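Local coordinates for protein DNA fragmentation factor subunit beta (Mus musculus, PDB 1V0D) that cuts DNA as a nuclease, driving DNA fragmentation and chromatin condensation during apoptosis, at residues H127-E136 and N245-R253; S195-N206 and W287-F295. All blocks are in the same frame, centred on the assembly; numbering follows the deposited sequence.

How the contacts relate
Contact 1 and contact 2 lie on opposite sides of the chain's centre, their own centres 32 Å apart and their nearest atoms about 10 Å apart, without touching. In sequence their segments alternate: 127-136, 195-206, 245-253, 287-295. Helix 155-175 spans the distance, with Ser156 and Leu159 packing on Tyr247 of contact 1 while Ile167 and Leu171 meet Asn206 and Leu200 of contact 2. The Leu294 side chain of contact 2 lies about 11 Å from the magnesium ion held by Asp262 and His308, and its Leu200 side chain about 8 Å from a bound lead ion. Contact 1 instead faces the dimer partner, where Glu251 hydrogen-bonds the zinc ligand His242 of the second subunit.

Contact 1 of 2, residues H127-E136 and N245-R253; sequences HHVSQNITAE and NPYGNRESR
Asn132 N donates to Gly248 O at 2.9 Å and 159°, the one clear hydrogen bond between 127-136 and 245-253. Further polar contacts tie down the second segment itself. Asn249 OD1 takes Ser252 N at 3.1 Å and, weakly, Glu251 N, capping helix 250-255. Asn245 O is gripped from opposite faces of its carbonyl plane by Gly248 N and by Ser252 OG.

Packing adds to this. Ile133 CG1 lies 3.7 Å from Gly248 CA, close packing against a residue that has no side chain to intervene. With CG anti to the backbone N (chi1 -179°), the polar Asn249 amide reaches the edge of the His127 ring and stands nearly upright to it, planes 85° apart. With an alanine in place of Asn249, Ser252 N is likely to lose its capping acceptor and a gap to open at the edge of His127.

Charge enters at Glu251, whose OE2 sits 4.0 Å above the centre of the His127 ring; OE1 of the same carboxylate hydrogen-bonds His242 of the second subunit. Lys155 NZ bonds both Tyr247 O and Ala135 O, bridging the two segments. The motif is an asparagine N-cap starting helix 250-255, packed against the C-terminal end of helix 116-129, the chain that leaves it lying on the turn before the cap.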
loop_
_atom_site.group_PDB
_atom_site.type_symbol
_atom_site.label_atom_id
_atom_site.label_comp_id
_atom_site.label_asym_id
_atom_site.label_seq_id
_atom_site.Cartn_x
_atom_site.Cartn_y
_atom_site.Cartn_z
ATOM N N HIS A 127 12.736 10.334 10.096
ATOM C CA HIS A 127 12.019 10.423 8.831
ATOM C C HIS A 127 11.422 11.808 8.709
ATOM O O HIS A 127 11.673 12.520 7.743
ATOM C CB HIS A 127 10.884 9.401 8.766
ATOM C CG HIS A 127 10.001 9.559 7.563
ATOM N ND1 HIS A 127 8.626 9.470 7.630
ATOM C CD2 HIS A 127 10.299 9.798 6.264
ATOM C CE1 HIS A 127 8.116 9.648 6.425
ATOM N NE2 HIS A 127 9.108 9.849 5.577
ATOM N N HIS A 128 10.628 12.175 9.707
ATOM C CA HIS A 128 9.954 13.463 9.742
ATOM C C HIS A 128 10.887 14.636 9.490
ATOM O O HIS A 128 10.519 15.592 8.807
ATOM C CB HIS A 128 9.266 13.640 11.090
ATOM C CG HIS A 128 8.433 14.876 11.185
ATOM N ND1 HIS A 128 8.974 16.143 11.163
ATOM C CD2 HIS A 128 7.094 15.040 11.309
ATOM C CE1 HIS A 128 8.005 17.035 11.270
ATOM N NE2 HIS A 128 6.854 16.392 11.360
ATOM N N VAL A 129 12.096 14.556 10.031
ATOM C CA VAL A 129 13.066 15.629 9.875
ATOM C C VAL A 129 13.908 15.549 8.603
ATOM O O VAL A 129 14.123 16.565 7.954
ATOM C CB VAL A 129 13.994 15.705 11.096
ATOM C CG1 VAL A 129 15.020 16.797 10.902
ATOM C CG2 VAL A 129 13.173 15.980 12.343
ATOM N N SER A 130 14.391 14.358 8.252
ATOM C CA SER A 130 15.198 14.184 7.038
ATOM C C SER A 130 14.317 14.458 5.834
ATOM O O SER A 130 14.046 13.562 5.037
ATOM C CB SER A 130 15.730 12.750 6.928
ATOM O OG SER A 130 16.715 12.462 7.907
ATOM N N GLN A 131 13.872 15.697 5.696
ATOM C CA GLN A 131 12.996 16.061 4.597
ATOM C C GLN A 131 13.452 17.311 3.845
ATOM O O GLN A 131 14.118 18.181 4.406
ATOM C CB GLN A 131 11.573 16.247 5.146
ATOM C CG GLN A 131 10.780 17.389 4.531
ATOM C CD GLN A 131 11.234 18.757 5.016
ATOM O OE1 GLN A 131 11.258 19.022 6.220
ATOM N NE2 GLN A 131 11.591 19.634 4.076
ATOM N N ASN A 132 13.093 17.393 2.570
ATOM C CA ASN A 132 13.448 18.551 1.766
ATOM C C ASN A 132 12.336 18.898 0.772
ATOM O O ASN A 132 12.498 18.796 -0.453
ATOM C CB ASN A 132 14.759 18.307 1.032
ATOM C CG ASN A 132 15.243 19.537 0.298
ATOM O OD1 ASN A 132 14.672 20.626 0.438
ATOM N ND2 ASN A 132 16.300 19.378 -0.487
ATOM N N ILE A 133 11.203 19.318 1.330
ATOM C CA ILE A 133 10.020 19.690 0.562
ATOM C C ILE A 133 10.280 20.799 -0.451
ATOM O O ILE A 133 9.821 20.738 -1.595
ATOM C CB ILE A 133 8.910 20.168 1.498
ATOM C CG1 ILE A 133 8.554 19.062 2.481
ATOM C CG2 ILE A 133 7.701 20.584 0.696
ATOM C CD1 ILE A 133 7.568 19.503 3.540
ATOM N N THR A 134 11.019 21.813 -0.019
ATOM C CA THR A 134 11.305 22.953 -0.865
ATOM C C THR A 134 12.006 22.618 -2.171
ATOM O O THR A 134 11.746 23.259 -3.186
ATOM C CB THR A 134 12.136 23.994 -0.117
ATOM O OG1 THR A 134 11.512 24.294 1.139
ATOM C CG2 THR A 134 12.224 25.270 -0.936
ATOM N N ALA A 135 12.889 21.623 -2.162
ATOM C CA ALA A 135 13.606 21.254 -3.387
ATOM C C ALA A 135 12.646 20.740 -4.463
ATOM O O ALA A 135 11.702 20.013 -4.168
ATOM C CB ALA A 135 14.659 20.201 -3.075
ATOM N N GLU A 136 12.894 21.099 -5.715
ATOM C CA GLU A 136 12.010 20.670 -6.791
ATOM C C GLU A 136 12.687 19.838 -7.870
ATOM O O GLU A 136 12.059 18.970 -8.487
ATOM C CB GLU A 136 11.366 21.892 -7.447
ATOM C CG GLU A 136 10.414 21.557 -8.581
ATOM C CD GLU A 136 9.093 20.953 -8.098
ATOM O OE1 GLU A 136 8.369 20.372 -8.941
ATOM O OE2 GLU A 136 8.771 21.070 -6.889
ATOM N N ASN A 245 3.161 14.812 2.392
ATOM C CA ASN A 245 3.794 15.666 1.398
ATOM C C ASN A 245 4.786 14.827 0.618
ATOM O O ASN A 245 5.972 14.768 0.945
ATOM C CB ASN A 245 4.496 16.854 2.061
ATOM C CG ASN A 245 4.947 17.904 1.048
ATOM O OD1 ASN A 245 4.969 19.101 1.348
ATOM N ND2 ASN A 245 5.316 17.460 -0.152
ATOM N N PRO A 246 4.309 14.165 -0.442
ATOM C CA PRO A 246 5.165 13.314 -1.276
ATOM C C PRO A 246 6.373 14.036 -1.867
ATOM O O PRO A 246 7.290 13.396 -2.366
ATOM C CB PRO A 246 4.203 12.819 -2.353
ATOM C CG PRO A 246 3.261 13.980 -2.503
ATOM C CD PRO A 246 2.987 14.354 -1.065
ATOM N N TYR A 247 6.380 15.363 -1.803
ATOM C CA TYR A 247 7.481 16.127 -2.374
ATOM C C TYR A 247 8.742 16.275 -1.538
ATOM O O TYR A 247 9.784 16.670 -2.073
ATOM C CB TYR A 247 7.037 17.542 -2.749
ATOM C CG TYR A 247 6.082 17.630 -3.900
ATOM C CD1 TYR A 247 4.709 17.485 -3.700
ATOM C CD2 TYR A 247 6.540 17.897 -5.187
ATOM C CE1 TYR A 247 3.810 17.611 -4.751
ATOM C CE2 TYR A 247 5.647 18.025 -6.249
ATOM C CZ TYR A 247 4.282 17.882 -6.017
ATOM O OH TYR A 247 3.388 18.014 -7.046
ATOM N N GLY A 248 8.694 15.974 -0.249
ATOM C CA GLY A 248 9.907 16.198 0.515
ATOM C C GLY A 248 10.660 15.006 1.045
ATOM O O GLY A 248 11.374 15.135 2.040
ATOM N N ASN A 249 10.573 13.867 0.372
ATOM C CA ASN A 249 11.220 12.687 0.912
ATOM C C ASN A 249 10.963 11.516 -0.036
ATOM O O ASN A 249 9.876 11.395 -0.602
ATOM C CB ASN A 249 10.583 12.449 2.279
ATOM C CG ASN A 249 11.144 11.282 3.001
ATOM O OD1 ASN A 249 11.162 10.167 2.488
ATOM N ND2 ASN A 249 11.589 11.518 4.231
ATOM N N ARG A 250 11.960 10.655 -0.216
ATOM C CA ARG A 250 11.813 9.501 -1.096
ATOM C C ARG A 250 10.759 8.546 -0.557
ATOM O O ARG A 250 9.865 8.120 -1.279
ATOM C CB ARG A 250 13.138 8.755 -1.234
ATOM C CG ARG A 250 12.975 7.434 -1.933
ATOM C CD ARG A 250 14.256 6.640 -2.030
ATOM N NE ARG A 250 13.965 5.346 -2.637
ATOM C CZ ARG A 250 13.707 4.233 -1.953
ATOM N NH1 ARG A 250 13.722 4.239 -0.618
ATOM N NH2 ARG A 250 13.379 3.124 -2.608
ATOM N N GLU A 251 10.876 8.203 0.718
ATOM C CA GLU A 251 9.930 7.295 1.346
ATOM C C GLU A 251 8.530 7.894 1.299
ATOM O O GLU A 251 7.530 7.177 1.192
ATOM C CB GLU A 251 10.343 7.044 2.790
ATOM C CG GLU A 251 9.452 6.073 3.528
ATOM C CD GLU A 251 10.078 5.605 4.830
ATOM O OE1 GLU A 251 11.205 5.049 4.775
ATOM O OE2 GLU A 251 9.446 5.791 5.896
ATOM N N SER A 252 8.469 9.219 1.378
ATOM C CA SER A 252 7.210 9.942 1.334
ATOM C C SER A 252 6.581 9.785 -0.051
ATOM O O SER A 252 5.379 9.584 -0.188
ATOM C CB SER A 252 7.477 11.406 1.642
ATOM O OG SER A 252 6.285 12.157 1.616
ATOM N N ARG A 253 7.409 9.863 -1.080
ATOM C CA ARG A 253 6.948 9.708 -2.453
ATOM C C ARG A 253 6.329 8.323 -2.689
ATOM O O ARG A 253 5.364 8.166 -3.442
ATOM C CB ARG A 253 8.136 9.895 -3.393
ATOM C CG ARG A 253 7.816 9.838 -4.872
ATOM C CD ARG A 253 9.075 9.505 -5.649
ATOM N NE ARG A 253 9.333 8.072 -5.583
ATOM C CZ ARG A 253 10.527 7.521 -5.757
ATOM N NH1 ARG A 253 11.574 8.292 -6.001
ATOM N NH2 ARG A 253 10.670 6.201 -5.702
#

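Contact 2 of 2, residues S195-N206 and W287-F295; sequences SMCQKLKSVQYN and WEYFYSLLF
Leu200 O, in the turn of helix that meets Tyr291 and Phe295, is gripped by two backbone donors from opposite faces of its plane: Tyr205 N at 2.8 Å and Val203 N at 3.1 Å. The first of these, with the bond from Gln204 N to Lys201 O, forms the Schellman motif that ends helix 186-202, Gln204 being the C-prime residue. Within this turn, Val203 CG1 rests against Tyr291 OH.

Between the helices the interaction is apolar, and three aromatic rings receive C-H groups on a face. Leu200 CD1 stands almost exactly over the Phe295 ring, 3.8 Å from its centroid and 3° off the normal, with Leu294 CB on the opposite face, so the ring is clamped. Lys199, its chain extended, lays CD over one face of Tyr291 at 3.9 Å from the centroid, while Leu200 CG comes to that ring's edge. Ser195 CB lies over the six-membered ring of Trp287, toward its rim; the indole's other face carries the Glu288 carboxylate, which is held by a salt bridge to Arg324.

Met196 is the knob, set among Trp287, Tyr291, Leu294 and Phe295. Its CG meets Trp287 CE3 at 3.8 Å, and the chain runs on extended at chi2 (-180°), which carries SD past the indole to the edge of the Phe295 ring, 4.0 Å from CE1, a Met-aromatic contact.

The axes of 195-202 and 287-295 pass 10.5 Å apart and cross at -55°, consistent with ridges-into-grooves packing, helix 287-295 lying in sequence between the paired strands 260-263 and 300-303 of this His-Me finger nuclease.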
loop_
_atom_site.group_PDB
_atom_site.type_symbol
_atom_site.label_atom_id
_atom_site.label_comp_id
_atom_site.label_asym_id
_atom_site.label_seq_id
_atom_site.Cartn_x
_atom_site.Cartn_y
_atom_site.Cartn_z
ATOM N N SER A 195 -14.868 9.273 -27.091
ATOM C CA SER A 195 -15.106 10.660 -26.689
ATOM C C SER A 195 -14.458 10.962 -25.341
ATOM O O SER A 195 -13.775 11.978 -25.174
ATOM C CB SER A 195 -16.604 10.925 -26.569
ATOM O OG SER A 195 -17.302 10.437 -27.695
ATOM N N MET A 196 -14.693 10.081 -24.374
ATOM C CA MET A 196 -14.135 10.263 -23.048
ATOM C C MET A 196 -12.622 10.348 -23.136
ATOM O O MET A 196 -11.996 11.119 -22.415
ATOM C CB MET A 196 -14.542 9.110 -22.127
ATOM C CG MET A 196 -16.013 9.124 -21.706
ATOM S SD MET A 196 -16.438 7.738 -20.603
ATOM C CE MET A 196 -16.542 6.419 -21.780
ATOM N N CYS A 197 -12.030 9.568 -24.028
ATOM C CA CYS A 197 -10.584 9.589 -24.164
ATOM C C CYS A 197 -10.049 10.896 -24.749
ATOM O O CYS A 197 -8.992 11.389 -24.339
ATOM C CB CYS A 197 -10.119 8.443 -25.030
ATOM S SG CYS A 197 -8.418 8.703 -25.524
ATOM N N GLN A 198 -10.763 11.447 -25.722
ATOM C CA GLN A 198 -10.341 12.707 -26.316
ATOM C C GLN A 198 -10.303 13.741 -25.191
ATOM O O GLN A 198 -9.281 14.391 -24.964
ATOM C CB GLN A 198 -11.324 13.140 -27.415
ATOM N N LYS A 199 -11.420 13.866 -24.476
ATOM C CA LYS A 199 -11.532 14.811 -23.368
ATOM C C LYS A 199 -10.442 14.598 -22.327
ATOM O O LYS A 199 -9.924 15.556 -21.764
ATOM C CB LYS A 199 -12.902 14.682 -22.705
ATOM C CG LYS A 199 -13.130 15.675 -21.590
ATOM C CD LYS A 199 -14.610 15.948 -21.429
ATOM C CE LYS A 199 -14.845 17.162 -20.549
ATOM N NZ LYS A 199 -16.233 17.689 -20.708
ATOM N N LEU A 200 -10.099 13.342 -22.064
ATOM C CA LEU A 200 -9.055 13.062 -21.097
ATOM C C LEU A 200 -7.724 13.589 -21.606
ATOM O O LEU A 200 -6.962 14.192 -20.852
ATOM C CB LEU A 200 -8.945 11.562 -20.823
ATOM C CG LEU A 200 -9.799 11.065 -19.661
ATOM C CD1 LEU A 200 -9.497 9.606 -19.380
ATOM C CD2 LEU A 200 -9.503 11.911 -18.437
ATOM N N LYS A 201 -7.434 13.359 -22.882
ATOM C CA LYS A 201 -6.186 13.849 -23.450
ATOM C C LYS A 201 -6.250 15.378 -23.436
ATOM O O LYS A 201 -5.269 16.058 -23.124
ATOM C CB LYS A 201 -6.018 13.350 -24.887
ATOM C CG LYS A 201 -5.893 11.836 -25.040
ATOM C CD LYS A 201 -6.043 11.430 -26.507
ATOM C CE LYS A 201 -5.867 9.919 -26.707
ATOM N NZ LYS A 201 -6.595 9.363 -27.915
ATOM N N SER A 202 -7.425 15.905 -23.757
ATOM C CA SER A 202 -7.648 17.347 -23.800
ATOM C C SER A 202 -7.336 18.016 -22.469
ATOM O O SER A 202 -7.081 19.220 -22.412
ATOM C CB SER A 202 -9.106 17.651 -24.147
ATOM O OG SER A 202 -9.905 17.703 -22.970
ATOM N N VAL A 203 -7.367 17.237 -21.397
ATOM C CA VAL A 203 -7.123 17.778 -20.071
ATOM C C VAL A 203 -5.879 17.137 -19.452
ATOM O O VAL A 203 -5.562 17.348 -18.285
ATOM C CB VAL A 203 -8.382 17.544 -19.187
ATOM C CG1 VAL A 203 -8.374 16.139 -18.601
ATOM C CG2 VAL A 203 -8.472 18.594 -18.121
ATOM N N GLN A 204 -5.176 16.346 -20.253
ATOM C CA GLN A 204 -3.964 15.668 -19.807
ATOM C C GLN A 204 -4.191 14.741 -18.624
ATOM O O GLN A 204 -3.494 14.822 -17.607
ATOM C CB GLN A 204 -2.897 16.694 -19.459
ATOM C CG GLN A 204 -2.667 17.659 -20.577
ATOM C CD GLN A 204 -2.203 18.998 -20.073
ATOM O OE1 GLN A 204 -1.044 19.159 -19.671
ATOM N NE2 GLN A 204 -3.112 19.976 -20.071
ATOM N N TYR A 205 -5.179 13.866 -18.771
ATOM C CA TYR A 205 -5.508 12.881 -17.762
ATOM C C TYR A 205 -5.569 13.418 -16.328
ATOM O O TYR A 205 -5.328 12.674 -15.375
ATOM C CB TYR A 205 -4.508 11.724 -17.864
ATOM C CG TYR A 205 -4.452 11.136 -19.257
ATOM C CD1 TYR A 205 -3.793 11.803 -20.296
ATOM C CD2 TYR A 205 -5.152 9.968 -19.567
ATOM C CE1 TYR A 205 -3.840 11.326 -21.615
ATOM C CE2 TYR A 205 -5.208 9.479 -20.880
ATOM C CZ TYR A 205 -4.556 10.164 -21.899
ATOM O OH TYR A 205 -4.648 9.698 -23.197
ATOM N N ASN A 206 -5.891 14.699 -16.170
ATOM C CA ASN A 206 -5.990 15.289 -14.839
ATOM C C ASN A 206 -4.768 15.095 -13.954
ATOM O O ASN A 206 -4.883 15.145 -12.730
ATOM C CB ASN A 206 -7.210 14.729 -14.112
ATOM C CG ASN A 206 -8.511 15.254 -14.678
ATOM O OD1 ASN A 206 -9.507 14.533 -14.751
ATOM N ND2 ASN A 206 -8.510 16.523 -15.080
ATOM N N TRP A 287 -23.009 11.001 -21.818
ATOM C CA TRP A 287 -21.695 10.481 -21.451
ATOM C C TRP A 287 -20.824 11.411 -20.612
ATOM O O TRP A 287 -19.963 10.947 -19.865
ATOM C CB TRP A 287 -20.927 10.015 -22.703
ATOM C CG TRP A 287 -20.467 11.096 -23.627
ATOM C CD1 TRP A 287 -21.045 11.468 -24.805
ATOM C CD2 TRP A 287 -19.325 11.944 -23.453
ATOM N NE1 TRP A 287 -20.337 12.499 -25.379
ATOM C CE2 TRP A 287 -19.275 12.811 -24.570
ATOM C CE3 TRP A 287 -18.337 12.056 -22.462
ATOM C CZ2 TRP A 287 -18.271 13.783 -24.725
ATOM C CZ3 TRP A 287 -17.337 13.027 -22.616
ATOM C CH2 TRP A 287 -17.316 13.876 -23.741
ATOM N N GLU A 288 -21.043 12.717 -20.707
ATOM C CA GLU A 288 -20.241 13.645 -19.906
ATOM C C GLU A 288 -20.431 13.356 -18.413
ATOM O O GLU A 288 -19.510 13.536 -17.608
ATOM C CB GLU A 288 -20.629 15.102 -20.200
ATOM C CG GLU A 288 -20.100 15.653 -21.519
ATOM C CD GLU A 288 -20.817 15.082 -22.734
ATOM O OE1 GLU A 288 -21.774 14.287 -22.552
ATOM O OE2 GLU A 288 -20.432 15.436 -23.873
ATOM N N TYR A 289 -21.636 12.916 -18.053
ATOM C CA TYR A 289 -21.961 12.606 -16.663
ATOM C C TYR A 289 -21.084 11.464 -16.159
ATOM O O TYR A 289 -20.487 11.567 -15.076
ATOM C CB TYR A 289 -23.452 12.241 -16.528
ATOM C CG TYR A 289 -23.837 11.755 -15.146
ATOM C CD1 TYR A 289 -23.498 12.489 -14.015
ATOM C CD2 TYR A 289 -24.498 10.537 -14.968
ATOM C CE1 TYR A 289 -23.797 12.021 -12.736
ATOM C CE2 TYR A 289 -24.808 10.060 -13.693
ATOM C CZ TYR A 289 -24.451 10.802 -12.579
ATOM O OH TYR A 289 -24.701 10.324 -11.300
ATOM N N PHE A 290 -21.011 10.393 -16.953
ATOM C CA PHE A 290 -20.208 9.219 -16.628
ATOM C C PHE A 290 -18.730 9.586 -16.589
ATOM O O PHE A 290 -17.947 9.018 -15.817
ATOM C CB PHE A 290 -20.449 8.115 -17.650
ATOM C CG PHE A 290 -21.822 7.529 -17.577
ATOM C CD1 PHE A 290 -22.844 8.010 -18.387
ATOM C CD2 PHE A 290 -22.121 6.546 -16.633
ATOM C CE1 PHE A 290 -24.158 7.522 -18.254
ATOM C CE2 PHE A 290 -23.429 6.052 -16.492
ATOM C CZ PHE A 290 -24.448 6.543 -17.304
ATOM N N TYR A 291 -18.349 10.541 -17.425
ATOM C CA TYR A 291 -16.977 11.007 -17.445
ATOM C C TYR A 291 -16.679 11.549 -16.040
ATOM O O TYR A 291 -15.725 11.128 -15.388
ATOM C CB TYR A 291 -16.824 12.110 -18.489
ATOM C CG TYR A 291 -15.465 12.747 -18.507
ATOM C CD1 TYR A 291 -14.390 12.125 -19.136
ATOM C CD2 TYR A 291 -15.248 13.974 -17.881
ATOM C CE1 TYR A 291 -13.123 12.717 -19.146
ATOM C CE2 TYR A 291 -13.995 14.570 -17.881
ATOM C CZ TYR A 291 -12.936 13.937 -18.517
ATOM O OH TYR A 291 -11.695 14.529 -18.518
ATOM N N SER A 292 -17.505 12.478 -15.578
ATOM C CA SER A 292 -17.338 13.055 -14.250
ATOM C C SER A 292 -17.119 11.965 -13.229
ATOM O O SER A 292 -16.158 11.988 -12.455
ATOM C CB SER A 292 -18.590 13.814 -13.843
ATOM O OG SER A 292 -18.829 14.881 -14.738
ATOM N N LEU A 293 -18.042 11.012 -13.234
ATOM C CA LEU A 293 -18.015 9.894 -12.303
ATOM C C LEU A 293 -16.749 9.065 -12.382
ATOM O O LEU A 293 -16.168 8.702 -11.358
ATOM C CB LEU A 293 -19.233 8.985 -12.546
ATOM C CG LEU A 293 -20.538 9.220 -11.753
ATOM C CD1 LEU A 293 -20.623 10.640 -11.218
ATOM C CD2 LEU A 293 -21.723 8.912 -12.642
ATOM N N LEU A 294 -16.314 8.781 -13.602
ATOM C CA LEU A 294 -15.151 7.930 -13.811
ATOM C C LEU A 294 -13.778 8.557 -13.649
ATOM O O LEU A 294 -12.867 7.893 -13.169
ATOM C CB LEU A 294 -15.251 7.277 -15.202
ATOM C CG LEU A 294 -16.453 6.352 -15.444
ATOM C CD1 LEU A 294 -16.787 6.238 -16.902
ATOM C CD2 LEU A 294 -16.151 4.996 -14.888
ATOM N N PHE A 295 -13.616 9.829 -14.002
ATOM C CA PHE A 295 -12.274 10.422 -13.952
ATOM C C PHE A 295 -12.066 11.749 -13.251
ATOM O O PHE A 295 -10.948 12.255 -13.245
ATOM C CB PHE A 295 -11.745 10.603 -15.383
ATOM C CG PHE A 295 -12.077 9.466 -16.318
ATOM C CD1 PHE A 295 -13.013 9.641 -17.334
ATOM C CD2 PHE A 295 -11.432 8.226 -16.198
ATOM C CE1 PHE A 295 -13.306 8.598 -18.227
ATOM C CE2 PHE A 295 -11.713 7.179 -17.079
ATOM C CZ PHE A 295 -12.652 7.363 -18.099
#